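Local coordinates for protein levoglucosan dehydrogenase (Pseudarthrobacter phenanthrenivorans, PDB 6A3F) that oxidises levoglucosan to 3-dehydrolevoglucosan with NAD(+) as hydride acceptor, as a homotetrameric member of the Gfo/Idh/MocA family, at residues 21-26 and 53-58; 38-43 and 358-363; 236-241 and 257-262; 185-190 and 285-290. All coordinates share one frame; numbering follows the deposited sequence.

Contact 1 of 4, residues 21-26 and 53-58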
loop_
_atom_site.group_PDB
_atom_site.type_symbol
_atom_site.label_atom_id
_atom_site.label_comp_id
_atom_site.label_asym_id
_atom_site.label_seq_id
_atom_site.Cartn_x
_atom_site.Cartn_y
_atom_site.Cartn_z
ATOM N N MET B 21 22.259 24.965 33.047
ATOM C CA MET B 21 22.367 24.208 31.742
ATOM C C MET B 21 23.697 24.550 31.059
ATOM O O MET B 21 23.941 25.689 30.668
ATOM C CB MET B 21 21.218 24.556 30.789
ATOM C CG MET B 21 21.151 23.677 29.538
ATOM S SD MET B 21 19.826 24.167 28.396
ATOM C CE MET B 21 20.078 25.942 28.340
ATOM N N GLN B 22 24.544 23.536 30.898
ATOM C CA GLN B 22 25.902 23.740 30.432
ATOM C C GLN B 22 25.929 23.788 28.896
ATOM O O GLN B 22 25.208 23.054 28.201
ATOM C CB GLN B 22 26.804 22.625 30.972
ATOM C CG GLN B 22 28.278 23.020 31.057
ATOM C CD GLN B 22 29.190 21.846 31.328
ATOM O OE1 GLN B 22 28.773 20.842 31.910
ATOM N NE2 GLN B 22 30.445 21.963 30.908
ATOM N N ASN B 23 26.790 24.650 28.385
ATOM C CA ASN B 23 27.217 24.611 27.000
ATOM C C ASN B 23 28.227 23.468 26.808
ATOM O O ASN B 23 29.165 23.348 27.580
ATOM C CB ASN B 23 27.823 25.941 26.593
ATOM C CG ASN B 23 26.803 27.044 26.465
ATOM O OD1 ASN B 23 25.602 26.811 26.454
ATOM N ND2 ASN B 23 27.285 28.266 26.337
ATOM N N LEU B 24 28.006 22.590 25.827
ATOM C CA LEU B 24 28.954 21.525 25.486
ATOM C C LEU B 24 29.451 21.756 24.048
ATOM O O LEU B 24 28.662 21.813 23.081
ATOM C CB LEU B 24 28.302 20.150 25.644
ATOM C CG LEU B 24 28.073 19.663 27.076
ATOM C CD1 LEU B 24 27.175 18.466 27.073
ATOM C CD2 LEU B 24 29.374 19.316 27.792
ATOM N N ASN B 25 30.771 21.930 23.934
ATOM C CA ASN B 25 31.409 22.316 22.704
ATOM C C ASN B 25 31.694 21.038 21.910
ATOM O O ASN B 25 32.401 20.140 22.363
ATOM C CB ASN B 25 32.680 23.143 22.955
ATOM C CG ASN B 25 32.405 24.523 23.514
ATOM O OD1 ASN B 25 31.486 25.208 23.090
ATOM N ND2 ASN B 25 33.242 24.971 24.434
ATOM N N VAL B 26 31.135 21.002 20.710
ATOM C CA VAL B 26 31.271 19.870 19.793
ATOM C C VAL B 26 32.333 20.178 18.751
ATOM O O VAL B 26 32.275 21.235 18.097
ATOM C CB VAL B 26 29.941 19.557 19.071
ATOM C CG1 VAL B 26 30.101 18.426 18.070
ATOM C CG2 VAL B 26 28.832 19.264 20.065
ATOM N N PRO B 53 18.991 18.795 27.906
ATOM C CA PRO B 53 19.973 18.273 28.841
ATOM C C PRO B 53 21.226 19.166 28.858
ATOM O O PRO B 53 21.822 19.320 29.905
ATOM C CB PRO B 53 20.295 16.837 28.394
ATOM C CG PRO B 53 19.607 16.648 27.038
ATOM C CD PRO B 53 18.690 17.830 26.837
ATOM N N ALA B 54 21.595 19.728 27.715
ATOM C CA ALA B 54 22.708 20.646 27.613
ATOM C C ALA B 54 22.626 21.321 26.250
ATOM O O ALA B 54 21.967 20.799 25.360
ATOM C CB ALA B 54 24.025 19.915 27.766
ATOM N N LEU B 55 23.306 22.453 26.097
ATOM C CA LEU B 55 23.236 23.231 24.874
ATOM C C LEU B 55 24.416 22.869 23.968
ATOM O O LEU B 55 25.537 23.240 24.261
ATOM C CB LEU B 55 23.261 24.728 25.207
ATOM C CG LEU B 55 21.894 25.389 25.367
ATOM C CD1 LEU B 55 22.035 26.869 25.702
ATOM C CD2 LEU B 55 21.053 25.184 24.105
ATOM N N PRO B 56 24.153 22.166 22.865
ATOM C CA PRO B 56 25.271 21.831 21.979
ATOM C C PRO B 56 25.787 23.119 21.321
ATOM O O PRO B 56 25.000 23.974 20.915
ATOM C CB PRO B 56 24.692 20.855 20.944
ATOM C CG PRO B 56 23.423 20.342 21.586
ATOM C CD PRO B 56 22.920 21.495 22.424
ATOM N N VAL B 57 27.102 23.261 21.239
ATOM C CA VAL B 57 27.692 24.369 20.527
ATOM C C VAL B 57 28.552 23.781 19.403
ATOM O O VAL B 57 29.373 22.888 19.637
ATOM C CB VAL B 57 28.538 25.281 21.448
ATOM C CG1 VAL B 57 29.289 26.326 20.628
ATOM C CG2 VAL B 57 27.724 25.967 22.536
ATOM N N ARG B 58 28.345 24.280 18.201
ATOM C CA ARG B 58 29.072 23.844 17.052
ATOM C C ARG B 58 30.409 24.591 17.074
ATOM O O ARG B 58 30.528 25.627 16.455
ATOM C CB ARG B 58 28.284 24.123 15.766
ATOM C CG ARG B 58 26.961 23.368 15.676
ATOM C CD ARG B 58 26.020 23.834 14.574
ATOM N NE ARG B 58 25.205 24.956 15.031
ATOM C CZ ARG B 58 24.627 25.870 14.266
ATOM N NH1 ARG B 58 24.780 25.872 12.953
ATOM N NH2 ARG B 58 23.943 26.838 14.846
#
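Strands 23-26 and 55-58 run parallel, their short axes 4.7 Å apart and inclined by 34°, with N23 beside L55 and N25 beside V57. Four backbone hydrogen bonds join them. L55 N donates to Q22 O at 2.9 Å, L24 N to L55 O, V57 N to L24 O, and V26 N to V57 O at 2.8 Å, so L55 and V57 each give and accept one bond. On one face lie N23, N25, L55 and V57. Both asparagines have CG anti to the carbonyl carbon (chi1 -71° and -69°), which leans the amide toward the neighbouring strand: N23 OD1 lies 3.4 Å from L55 CB, and N25 OD1 rests at the same distance from V57 CB. The two members of each pair lie side by side and point the same way. N25 is anchored further through ND2 to the backbone of D93. At the N-terminal end of the pair, M21 bends at chi3 and sets its CE tightly against L55 CD1, 3.4 Å away, the two chains crossing at about a right angle. L24 CD1 meets A54 CB at 3.5 Å. L24, P56 and V26 point to the other face, where helices 35-48 and 355-371 pack on them. The arrangement belongs to the beta-alpha-beta crossover of strand 23-30, helix 35-48 and strand 55-62, the first of the NAD-binding Rossmann fold.

Contact 2 of 4, residues 38-43 and 358-363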
loop_
_atom_site.group_PDB
_atom_site.type_symbol
_atom_site.label_atom_id
_atom_site.label_comp_id
_atom_site.label_asym_id
_atom_site.label_seq_id
_atom_site.Cartn_x
_atom_site.Cartn_y
_atom_site.Cartn_z
ATOM N N HIS B 38 24.433 16.183 10.942
ATOM C CA HIS B 38 25.093 16.402 12.238
ATOM C C HIS B 38 24.806 17.821 12.754
ATOM O O HIS B 38 24.399 17.989 13.894
ATOM C CB HIS B 38 26.596 16.095 12.130
ATOM C CG HIS B 38 26.913 14.688 11.745
ATOM N ND1 HIS B 38 27.430 13.767 12.639
ATOM C CD2 HIS B 38 26.849 14.058 10.546
ATOM C CE1 HIS B 38 27.626 12.631 12.020
ATOM N NE2 HIS B 38 27.280 12.785 10.733
ATOM N N SER B 39 25.018 18.818 11.921
ATOM C CA SER B 39 24.931 20.198 12.403
ATOM C C SER B 39 23.468 20.571 12.606
ATOM O O SER B 39 23.172 21.333 13.522
ATOM C CB SER B 39 25.654 21.149 11.482
ATOM O OG SER B 39 25.192 20.983 10.160
ATOM N N LEU B 40 22.560 19.951 11.822
ATOM C CA LEU B 40 21.129 20.071 12.080
ATOM C C LEU B 40 20.807 19.548 13.475
ATOM O O LEU B 40 20.032 20.172 14.186
ATOM C CB LEU B 40 20.352 19.259 11.047
ATOM C CG LEU B 40 18.870 19.075 11.343
ATOM C CD1 LEU B 40 18.157 20.425 11.368
ATOM C CD2 LEU B 40 18.256 18.160 10.307
ATOM N N ALA B 41 21.308 18.358 13.806
ATOM C CA ALA B 41 20.995 17.761 15.082
ATOM C C ALA B 41 21.417 18.696 16.235
ATOM O O ALA B 41 20.633 18.899 17.163
ATOM C CB ALA B 41 21.645 16.412 15.218
ATOM N N TYR B 42 22.619 19.273 16.145
ATOM C CA TYR B 42 23.173 20.075 17.241
ATOM C C TYR B 42 22.376 21.384 17.345
ATOM O O TYR B 42 22.151 21.866 18.442
ATOM C CB TYR B 42 24.694 20.264 17.073
ATOM C CG TYR B 42 25.463 18.963 17.133
ATOM C CD1 TYR B 42 25.230 18.056 18.154
ATOM C CD2 TYR B 42 26.310 18.582 16.110
ATOM C CE1 TYR B 42 25.859 16.824 18.186
ATOM C CE2 TYR B 42 26.940 17.342 16.116
ATOM C CZ TYR B 42 26.722 16.472 17.164
ATOM O OH TYR B 42 27.287 15.236 17.157
ATOM N N ALA B 43 21.939 21.929 16.228
ATOM C CA ALA B 43 21.201 23.189 16.207
ATOM C C ALA B 43 19.763 22.980 16.685
ATOM O O ALA B 43 19.251 23.789 17.473
ATOM C CB ALA B 43 21.276 23.786 14.831
ATOM N N THR B 358 15.699 11.580 13.306
ATOM C CA THR B 358 16.412 10.469 13.936
ATOM C C THR B 358 17.719 10.983 14.548
ATOM O O THR B 358 18.098 10.620 15.664
ATOM C CB THR B 358 16.670 9.305 12.974
ATOM O OG1 THR B 358 17.702 9.609 12.020
ATOM C CG2 THR B 358 15.386 8.886 12.296
ATOM N N LYS B 359 18.376 11.871 13.833
ATOM C CA LYS B 359 19.641 12.461 14.355
ATOM C C LYS B 359 19.374 13.408 15.537
ATOM O O LYS B 359 20.213 13.506 16.463
ATOM C CB LYS B 359 20.393 13.193 13.241
ATOM C CG LYS B 359 20.843 12.341 12.063
ATOM C CD LYS B 359 21.824 11.223 12.440
ATOM C CE LYS B 359 23.219 11.731 12.784
ATOM N NZ LYS B 359 24.034 10.614 13.307
ATOM N N ILE B 360 18.244 14.117 15.511
ATOM C CA ILE B 360 17.855 15.012 16.600
ATOM C C ILE B 360 17.564 14.206 17.883
ATOM O O ILE B 360 18.005 14.595 19.006
ATOM C CB ILE B 360 16.692 15.947 16.179
ATOM C CG1 ILE B 360 17.131 16.971 15.130
ATOM C CG2 ILE B 360 16.134 16.670 17.387
ATOM C CD1 ILE B 360 16.006 17.645 14.427
ATOM N N ILE B 361 16.887 13.089 17.737
ATOM C CA ILE B 361 16.542 12.223 18.852
ATOM C C ILE B 361 17.818 11.588 19.400
ATOM O O ILE B 361 18.037 11.534 20.614
ATOM C CB ILE B 361 15.531 11.155 18.426
ATOM C CG1 ILE B 361 14.194 11.781 18.053
ATOM C CG2 ILE B 361 15.322 10.116 19.510
ATOM C CD1 ILE B 361 13.301 10.836 17.322
ATOM N N GLU B 362 18.660 11.104 18.490
ATOM C CA GLU B 362 19.973 10.548 18.841
ATOM C C GLU B 362 20.765 11.547 19.699
ATOM O O GLU B 362 21.246 11.192 20.797
ATOM C CB GLU B 362 20.684 10.154 17.540
ATOM C CG GLU B 362 22.038 9.481 17.726
ATOM C CD GLU B 362 22.682 9.182 16.382
ATOM O OE1 GLU B 362 22.877 10.159 15.602
ATOM O OE2 GLU B 362 22.937 7.974 16.117
ATOM N N ALA B 363 20.894 12.777 19.224
ATOM C CA ALA B 363 21.634 13.824 19.948
ATOM C C ALA B 363 20.987 14.135 21.304
ATOM O O ALA B 363 21.691 14.378 22.327
ATOM C CB ALA B 363 21.781 15.035 19.083
#
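K359 starts with CG anti to its carbonyl carbon (chi1 -62°) and then bends at chi2 and chi3, which folds the chain back beside its own helix and carries NZ to 4.3 Å from CE1 of H38. The ammonium group approaches the imidazole obliquely, while its strong partner is on its own helix: NZ forms a salt bridge with E362 OE1 at 2.6 Å, using the syn lone pair of that oxygen. H38 ND1 is hydrogen-bonded to D98, which also bonds the hydroxyl of Y42; this second bond helps to fix the rotation of the imidazole. Where the backbones come closest, A41 and I360 have their CA atoms 4.4 Å apart. At this point A41 presents only a methyl: its CB lies 3.5 Å from K359 O, and it also meets K359 CB and, at 4.1 Å, A363 CB. I360 CG1 comes to 3.9 Å from A41 CA, and its CD1 extends toward L40 CG. All six touching residues are buried. The helix axes pass 8.3 Å apart with a crossing angle of -55°. Helix 35-48, which follows the first strand and the glycine-rich turn of the Rossmann fold, is thereby packed against helix 355-371 from late in the chain, close to the NADH-binding residues N152 and Y355.

Contact 3 of 4, residues 236-241 and 257-262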
loop_
_atom_site.group_PDB
_atom_site.type_symbol
_atom_site.label_atom_id
_atom_site.label_comp_id
_atom_site.label_asym_id
_atom_site.label_seq_id
_atom_site.Cartn_x
_atom_site.Cartn_y
_atom_site.Cartn_z
ATOM N N ILE B 236 28.970 -6.712 -9.058
ATOM C CA ILE B 236 29.665 -5.750 -9.968
ATOM C C ILE B 236 31.124 -5.757 -9.500
ATOM O O ILE B 236 31.501 -5.155 -8.524
ATOM C CB ILE B 236 28.990 -4.359 -9.941
ATOM C CG1 ILE B 236 27.579 -4.454 -10.532
ATOM C CG2 ILE B 236 29.876 -3.308 -10.636
ATOM C CD1 ILE B 236 26.766 -3.186 -10.447
ATOM N N PRO B 237 31.945 -6.622 -10.144
ATOM C CA PRO B 237 33.234 -6.938 -9.571
ATOM C C PRO B 237 34.346 -5.950 -9.962
ATOM O O PRO B 237 35.431 -6.065 -9.463
ATOM C CB PRO B 237 33.543 -8.321 -10.157
ATOM C CG PRO B 237 32.839 -8.295 -11.477
ATOM C CD PRO B 237 31.539 -7.578 -11.172
ATOM N N GLU B 238 34.014 -5.010 -10.826
ATOM C CA GLU B 238 34.956 -4.027 -11.321
ATOM C C GLU B 238 34.233 -2.687 -11.478
ATOM O O GLU B 238 33.158 -2.628 -12.044
ATOM C CB GLU B 238 35.468 -4.600 -12.651
ATOM C CG GLU B 238 36.220 -3.688 -13.555
ATOM C CD GLU B 238 36.844 -4.531 -14.655
ATOM O OE1 GLU B 238 36.287 -4.553 -15.757
ATOM O OE2 GLU B 238 37.820 -5.235 -14.346
ATOM N N ARG B 239 34.883 -1.609 -11.105
ATOM C CA ARG B 239 34.307 -0.275 -11.385
ATOM C C ARG B 239 35.393 0.701 -11.862
ATOM O O ARG B 239 36.591 0.545 -11.570
ATOM C CB ARG B 239 33.662 0.329 -10.139
ATOM C CG ARG B 239 32.395 -0.390 -9.687
ATOM C CD ARG B 239 31.931 0.077 -8.312
ATOM N NE ARG B 239 30.712 -0.634 -7.906
ATOM C CZ ARG B 239 29.488 -0.456 -8.424
ATOM N NH1 ARG B 239 29.264 0.451 -9.363
ATOM N NH2 ARG B 239 28.480 -1.224 -7.994
ATOM N N PRO B 240 34.949 1.730 -12.565
ATOM C CA PRO B 240 35.898 2.738 -13.028
ATOM C C PRO B 240 36.362 3.655 -11.905
ATOM O O PRO B 240 35.547 4.141 -11.144
ATOM C CB PRO B 240 35.111 3.606 -14.029
ATOM C CG PRO B 240 33.663 3.377 -13.648
ATOM C CD PRO B 240 33.631 1.939 -13.162
ATOM N N LEU B 241 37.656 3.968 -11.852
ATOM C CA LEU B 241 38.085 5.010 -10.975
ATOM C C LEU B 241 37.571 6.349 -11.533
ATOM O O LEU B 241 37.341 6.469 -12.727
ATOM C CB LEU B 241 39.620 4.958 -10.875
ATOM C CG LEU B 241 40.198 3.795 -10.069
ATOM C CD1 LEU B 241 41.670 3.539 -10.425
ATOM C CD2 LEU B 241 40.076 4.027 -8.557
ATOM N N GLY B 257 38.772 6.968 -15.146
ATOM C CA GLY B 257 40.119 6.372 -15.277
ATOM C C GLY B 257 40.046 4.876 -15.513
ATOM O O GLY B 257 39.011 4.331 -15.938
ATOM N N PRO B 258 41.160 4.193 -15.253
ATOM C CA PRO B 258 41.229 2.765 -15.221
ATOM C C PRO B 258 40.158 2.064 -14.371
ATOM O O PRO B 258 39.729 2.599 -13.362
ATOM C CB PRO B 258 42.589 2.480 -14.557
ATOM C CG PRO B 258 43.406 3.683 -14.950
ATOM C CD PRO B 258 42.422 4.823 -14.877
ATOM N N LYS B 259 39.767 0.860 -14.772
ATOM C CA LYS B 259 38.939 0.024 -13.898
ATOM C C LYS B 259 39.774 -0.551 -12.759
ATOM O O LYS B 259 40.941 -0.885 -12.942
ATOM C CB LYS B 259 38.389 -1.191 -14.641
ATOM C CG LYS B 259 37.568 -0.896 -15.878
ATOM C CD LYS B 259 36.276 -0.235 -15.579
ATOM C CE LYS B 259 35.493 0.019 -16.844
ATOM N NZ LYS B 259 34.929 -1.234 -17.389
ATOM N N GLY B 260 39.137 -0.756 -11.619
ATOM C CA GLY B 260 39.731 -1.434 -10.473
ATOM C C GLY B 260 38.726 -2.423 -9.880
ATOM O O GLY B 260 37.539 -2.339 -10.208
ATOM N N PRO B 261 39.204 -3.399 -9.096
ATOM C CA PRO B 261 38.322 -4.462 -8.655
ATOM C C PRO B 261 37.582 -4.038 -7.385
ATOM O O PRO B 261 38.062 -3.279 -6.568
ATOM C CB PRO B 261 39.240 -5.674 -8.354
ATOM C CG PRO B 261 40.506 -4.995 -7.845
ATOM C CD PRO B 261 40.599 -3.720 -8.686
ATOM N N VAL B 262 36.382 -4.595 -7.247
ATOM C CA VAL B 262 35.629 -4.463 -6.017
ATOM C C VAL B 262 35.916 -5.716 -5.193
ATOM O O VAL B 262 35.505 -6.817 -5.605
ATOM C CB VAL B 262 34.124 -4.328 -6.337
ATOM C CG1 VAL B 262 33.291 -4.385 -5.060
ATOM C CG2 VAL B 262 33.820 -3.080 -7.177
#
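Strands 238-242 and 256-261 of the C-terminal substrate-binding domain form a two-stranded antiparallel sheet, and this contact pairs them. E238 faces P261 and P240 faces K259 as non-hydrogen-bonded pairs, while R239 and G260 form the hydrogen-bonded pair between them: R239 N donates to G260 O and G260 N to R239 O, each at 2.9 Å. Further along, L241 N binds P258 O and L241 O receives G257 N, the latter donor standing above the carbonyl plane. At the other end V262 N reaches P237 O at 2.8 Å with a nearly straight N-H (175°), though it too comes from above the carbonyl plane. On the face of E238, P240 and K259, the glutamate chain is extended and crosses the lysine at about a right angle, CG meeting K259 CB at 3.5 Å. K259 bends at chi2, which brings CD to 4.2 Å from P240 CD, and its NZ makes a long salt bridge of 3.9 Å to E238 OE1. R239 points to the other face, extended from CG to NE. Its guanidinium is held by the backbone oxygens of S186, D188 and S191 and makes a cation-pi contact with F197. V262 CG2 touches R239 CD at 3.9 Å, and I236 CG2 lies 3.6 Å above the centre of the guanidinium plane.

Contact 4 of 4, residues 185-190 and 285-290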
loop_
_atom_site.group_PDB
_atom_site.type_symbol
_atom_site.label_atom_id
_atom_site.label_comp_id
_atom_site.label_asym_id
_atom_site.label_seq_id
_atom_site.Cartn_x
_atom_site.Cartn_y
_atom_site.Cartn_z
ATOM N N TRP B 185 21.717 2.305 -5.126
ATOM C CA TRP B 185 22.453 3.515 -5.554
ATOM C C TRP B 185 23.703 3.107 -6.361
ATOM O O TRP B 185 24.160 3.898 -7.158
ATOM C CB TRP B 185 22.850 4.419 -4.387
ATOM C CG TRP B 185 23.728 3.763 -3.369
ATOM C CD1 TRP B 185 23.329 3.092 -2.242
ATOM C CD2 TRP B 185 25.161 3.778 -3.340
ATOM N NE1 TRP B 185 24.414 2.623 -1.569
ATOM C CE2 TRP B 185 25.547 3.007 -2.222
ATOM C CE3 TRP B 185 26.152 4.260 -4.208
ATOM C CZ2 TRP B 185 26.880 2.807 -1.889
ATOM C CZ3 TRP B 185 27.475 4.059 -3.884
ATOM C CH2 TRP B 185 27.832 3.346 -2.730
ATOM N N SER B 186 24.264 1.939 -6.110
ATOM C CA SER B 186 25.494 1.523 -6.883
ATOM C C SER B 186 25.165 0.442 -7.920
ATOM O O SER B 186 26.044 -0.285 -8.419
ATOM C CB SER B 186 26.592 1.090 -5.942
ATOM O OG SER B 186 26.194 -0.028 -5.166
ATOM N N ALA B 187 23.903 0.286 -8.290
ATOM C CA ALA B 187 23.526 -0.859 -9.121
ATOM C C ALA B 187 23.956 -0.661 -10.585
ATOM O O ALA B 187 23.862 -1.584 -11.365
ATOM C CB ALA B 187 22.041 -1.084 -9.059
ATOM N N ASP B 188 24.355 0.528 -10.958
ATOM C CA ASP B 188 24.959 0.775 -12.284
ATOM C C ASP B 188 26.500 0.498 -12.184
ATOM O O ASP B 188 27.200 1.102 -11.413
ATOM C CB ASP B 188 24.687 2.215 -12.674
ATOM C CG ASP B 188 25.162 2.578 -14.096
ATOM O OD1 ASP B 188 25.951 1.848 -14.710
ATOM O OD2 ASP B 188 24.721 3.634 -14.584
ATOM N N PRO B 189 27.015 -0.407 -13.017
ATOM C CA PRO B 189 28.468 -0.725 -13.017
ATOM C C PRO B 189 29.377 0.492 -13.298
ATOM O O PRO B 189 30.574 0.468 -12.928
ATOM C CB PRO B 189 28.620 -1.779 -14.123
ATOM C CG PRO B 189 27.240 -2.302 -14.359
ATOM C CD PRO B 189 26.315 -1.128 -14.079
ATOM N N ASN B 190 28.824 1.549 -13.880
ATOM C CA ASN B 190 29.602 2.824 -14.164
ATOM C C ASN B 190 29.739 3.713 -12.927
ATOM O O ASN B 190 30.506 4.669 -12.942
ATOM C CB ASN B 190 28.985 3.619 -15.320
ATOM C CG ASN B 190 29.053 2.885 -16.648
ATOM O OD1 ASN B 190 30.055 2.253 -16.970
ATOM N ND2 ASN B 190 27.988 2.951 -17.432
ATOM N N THR B 285 21.577 -5.490 0.337
ATOM C CA THR B 285 22.147 -5.406 -0.989
ATOM C C THR B 285 22.208 -3.940 -1.440
ATOM O O THR B 285 21.397 -3.091 -1.036
ATOM C CB THR B 285 21.355 -6.274 -1.981
ATOM O OG1 THR B 285 22.119 -6.388 -3.181
ATOM C CG2 THR B 285 19.978 -5.713 -2.291
ATOM N N ARG B 286 23.172 -3.695 -2.335
ATOM C CA ARG B 286 23.294 -2.477 -3.092
ATOM C C ARG B 286 22.756 -2.657 -4.519
ATOM O O ARG B 286 22.831 -1.702 -5.322
ATOM C CB ARG B 286 24.774 -2.085 -3.122
ATOM C CG ARG B 286 25.338 -1.676 -1.787
ATOM C CD ARG B 286 26.833 -1.319 -1.828
ATOM N NE ARG B 286 27.228 -0.709 -0.583
ATOM C CZ ARG B 286 28.483 -0.541 -0.174
ATOM N NH1 ARG B 286 29.492 -1.114 -0.822
ATOM N NH2 ARG B 286 28.731 0.211 0.881
ATOM N N ASN B 287 22.165 -3.807 -4.855
ATOM C CA ASN B 287 21.867 -4.173 -6.240
ATOM C C ASN B 287 20.410 -4.611 -6.391
ATOM O O ASN B 287 20.136 -5.651 -6.972
ATOM C CB ASN B 287 22.818 -5.268 -6.752
ATOM C CG ASN B 287 24.245 -4.791 -6.769
ATOM O OD1 ASN B 287 24.852 -4.622 -5.707
ATOM N ND2 ASN B 287 24.753 -4.459 -7.958
ATOM N N ALA B 288 19.471 -3.842 -5.795
ATOM C CA ALA B 288 18.065 -4.117 -5.896
ATOM C C ALA B 288 17.331 -2.930 -6.547
ATOM O O ALA B 288 16.898 -2.032 -5.863
ATOM C CB ALA B 288 17.538 -4.402 -4.517
ATOM N N HIS B 289 17.259 -2.922 -7.870
ATOM C CA HIS B 289 16.633 -1.835 -8.615
ATOM C C HIS B 289 15.231 -1.601 -8.033
ATOM O O HIS B 289 14.475 -2.550 -7.849
ATOM C CB HIS B 289 16.553 -2.201 -10.098
ATOM C CG HIS B 289 17.860 -2.036 -10.800
ATOM N ND1 HIS B 289 18.453 -0.788 -10.962
ATOM C CD2 HIS B 289 18.654 -2.946 -11.432
ATOM C CE1 HIS B 289 19.591 -0.947 -11.649
ATOM N NE2 HIS B 289 19.729 -2.271 -11.970
ATOM N N GLY B 290 14.926 -0.347 -7.751
ATOM C CA GLY B 290 13.590 0.040 -7.203
ATOM C C GLY B 290 13.612 0.178 -5.678
ATOM O O GLY B 290 12.632 0.766 -5.083
HETATM O O HOH W 1 25.216 0.701 0.903
HETATM O O HOH W 2 26.808 -2.617 -6.037
HETATM O O HOH W 3 23.256 -4.739 -10.387
#
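R286 leaves the backbone toward the loop 185-190, and its CB at once meets S186 OG, 3.2 Å away. CG runs on beside the same hydroxyl, and CD is still 3.6 Å from S186 OG. The extended chain then carries NE on to W185, 3.8 Å from its CZ2, which stands over one face of the guanidinium, the two planes 69° apart. A water accepts from R286 NE and from W185 NE1, lying in plane at the edge of both groups. At the tip, NH2 forms a salt bridge with D209, a levoglucosan-binding residue, and NH1 binds the backbone oxygen of R196. The two loops, which follow strands 174-182 and 279-285 of the large mixed sheet of the C-terminal domain, thus come together beside the sugar pocket, where the salt bridge probably helps to position D209. Further on, a second water bridges S186 OG and N287 OD1. A third accepts from N287 ND2 and donates weakly to A187 O. The methyl of A187 sits over the face of the H289 ring in a CH-pi contact, CB 4.0 Å from the centroid and 30° off the normal, while H289 NE2 binds T302 O of the third subunit.

In the fold
From the N terminus, contact 1 forms first, pairing strand 23-30 with strand 55-62 and closing the loop that holds helix 35-48. Contact 2 starts on that helix, within the loop, and ends on helix 355-371, so the two cross along the chain; they also touch, Y42 packing on V26 and P56. The span closed by contact 2 holds the later Rossmann strands and all but the last strand (403-404) of the large mixed sheet. Within it contact 4 joins the loops after strands 174-182 and 279-285, and contact 3 lies in turn inside contact 4. These last two also meet in space, P240 packing on P189 and I236 on A187. The centres of contacts 1 and 3 are about 44 Å apart.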